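Local coordinates for protein beta sliding clamp (PDB 6PTR) that probably encircles DNA as a ring-shaped head-to-tail homodimer, giving tethering and processivity to DNA polymerases and other proteins, at residues R31-T34 / L38-V41. Numbering follows the deposited sequence.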
ATOM      1  N   ARG C  31     -12.809   8.606   8.905  1.00 51.41           N
ATOM      2  CA  ARG C  31     -11.965   9.703   8.440  1.00 60.62           C
ATOM      3  C   ARG C  31     -12.772  10.711   7.630  1.00 60.95           C
ATOM      4  O   ARG C  31     -12.529  11.920   7.714  1.00 64.37           O
ATOM      5  CB  ARG C  31     -10.793   9.166   7.616  1.00 61.46           C
ATOM      6  CG  ARG C  31      -9.709   8.471   8.441  1.00 58.43           C
ATOM      7  CD  ARG C  31      -8.491   8.188   7.578  1.00 62.33           C
ATOM      8  NE  ARG C  31      -7.609   7.170   8.142  1.00 60.61           N
ATOM      9  CZ  ARG C  31      -6.550   7.434   8.901  1.00 62.96           C
ATOM     10  NH1 ARG C  31      -6.244   8.692   9.201  1.00 53.57           N
ATOM     11  NH2 ARG C  31      -5.797   6.441   9.364  1.00 66.44           N
ATOM     12  N   ARG C  32     -13.746  10.236   6.856  1.00 63.13           N
ATOM     13  CA  ARG C  32     -14.620  11.130   6.108  1.00 61.75           C
ATOM     14  C   ARG C  32     -15.609  11.884   6.999  1.00 63.18           C
ATOM     15  O   ARG C  32     -16.378  12.701   6.475  1.00 63.34           O
ATOM     16  CB  ARG C  32     -15.378  10.338   5.039  1.00 59.04           C
ATOM     17  N   ASN C  33     -15.604  11.644   8.312  1.00 51.43           N
ATOM     18  CA  ASN C  33     -16.565  12.278   9.205  1.00 48.44           C
ATOM     19  C   ASN C  33     -16.328  13.783   9.306  1.00 51.27           C
ATOM     20  O   ASN C  33     -15.187  14.255   9.323  1.00 49.00           O
ATOM     21  CB  ASN C  33     -16.490  11.664  10.607  1.00 45.85           C
ATOM     22  CG  ASN C  33     -17.095  12.567  11.660  1.00 40.46           C
ATOM     23  OD1 ASN C  33     -18.316  12.683  11.761  1.00 45.88           O
ATOM     24  ND2 ASN C  33     -16.245  13.240  12.429  1.00 38.90           N
ATOM     25  N   THR C  34     -17.432  14.534   9.425  1.00 50.97           N
ATOM     26  CA  THR C  34     -17.397  15.989   9.465  1.00 55.30           C
ATOM     27  C   THR C  34     -17.910  16.607  10.768  1.00 58.05           C
ATOM     28  O   THR C  34     -17.768  17.823  10.943  1.00 61.79           O
ATOM     29  CB  THR C  34     -18.199  16.561   8.279  1.00 56.93           C
ATOM     30  OG1 THR C  34     -17.717  17.870   7.953  1.00 61.07           O
ATOM     31  CG2 THR C  34     -19.689  16.627   8.613  1.00 61.11           C
ATOM     32  N   LEU C  38     -17.151  13.705  16.789  1.00 25.35           N
ATOM     33  CA  LEU C  38     -17.079  12.300  16.389  1.00 23.50           C
ATOM     34  C   LEU C  38     -15.716  11.903  15.845  1.00 24.83           C
ATOM     35  O   LEU C  38     -15.480  10.708  15.632  1.00 25.03           O
ATOM     36  CB  LEU C  38     -18.161  11.978  15.349  1.00 23.91           C
ATOM     37  CG  LEU C  38     -19.590  12.074  15.872  1.00 22.80           C
ATOM     38  CD1 LEU C  38     -20.568  11.818  14.741  1.00 27.34           C
ATOM     39  CD2 LEU C  38     -19.825  11.112  17.059  1.00 25.76           C
ATOM     40  N   SER C  39     -14.825  12.860  15.610  1.00 22.28           N
ATOM     41  CA  SER C  39     -13.448  12.551  15.255  1.00 21.88           C
ATOM     42  C   SER C  39     -12.567  12.315  16.476  1.00 22.30           C
ATOM     43  O   SER C  39     -11.394  11.973  16.323  1.00 20.37           O
ATOM     44  CB  SER C  39     -12.867  13.671  14.388  1.00 25.27           C
ATOM     45  OG  SER C  39     -13.528  13.692  13.138  1.00 33.77           O
ATOM     46  N   ASN C  40     -13.113  12.440  17.669  1.00 21.95           N
ATOM     47  CA  ASN C  40     -12.319  12.387  18.884  1.00 20.95           C
ATOM     48  C   ASN C  40     -12.495  11.064  19.613  1.00 23.94           C
ATOM     49  O   ASN C  40     -13.521  10.390  19.482  1.00 23.29           O
ATOM     50  CB  ASN C  40     -12.697  13.543  19.806  1.00 18.35           C
ATOM     51  CG  ASN C  40     -12.118  14.860  19.330  1.00 21.27           C
ATOM     52  OD1 ASN C  40     -11.698  14.990  18.170  1.00 20.08           O
ATOM     53  ND2 ASN C  40     -12.085  15.841  20.215  1.00 19.94           N
ATOM     54  N   VAL C  41     -11.467  10.689  20.388  1.00 18.73           N
ATOM     55  CA  VAL C  41     -11.582   9.600  21.352  1.00 16.46           C
ATOM     56  C   VAL C  41     -11.786  10.214  22.728  1.00 19.89           C
ATOM     57  O   VAL C  41     -11.133  11.204  23.090  1.00 19.18           O
ATOM     58  CB  VAL C  41     -10.348   8.678  21.336  1.00 21.08           C
ATOM     59  CG1 VAL C  41      -9.072   9.478  21.531  1.00 22.73           C
ATOM     60  CG2 VAL C  41     -10.461   7.624  22.455  1.00 23.85           C
TER
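Asn33 reaches across from the 31-34 loop with its carboxamide and meets Ser39 and Leu38 at the entry to strand 40-46. Its ND2 donates to Ser39 OG at 2.8 Å. The hydroxyl oxygen lies practically in the amide plane. The bond is nevertheless bent, with an N-H...O angle of 140°. The same amide nitrogen also gives a hydrogen bond to Val35 O, in the short link between the two segments, so two acceptors hold the ND2 end and restrain the amide's rotation. With CG swung opposite its own backbone nitrogen (chi1 160°), the Asn33 side chain extends toward the other segment and crosses that of Leu38 at about a right angle. Asn33 OD1 rests on the aliphatic part of Leu38, 3.7 Å from CB and 3.8 Å from CD1. Ser39 OG stands beside its own backbone nitrogen, a setting that presents it to the incoming amide.

The close packing is confined to this one carboxamide, and the backbones stay well apart, 6.8 Å between Asn33 CA and Ser39 CA. On the loose side, the side chain of Thr34 starts away from the strand and is exposed. Arg31 also starts away from it, and its side chain makes a cation-pi contact with Tyr80. Leu38 also touches Leu57 and Pro127, while further along Val41 is buried against helices 15-26 and 79-88. Together, the residues join the loop that follows helix 15-26 to the 3-10 turn leading into strand 40-46, which pairs antiparallel with strand 71-78. The contact is thus a side-chain hydrogen bond within the surface connection from helix 15-26 to strand 40-46, in the N-terminal domain of the beta sliding clamp fold.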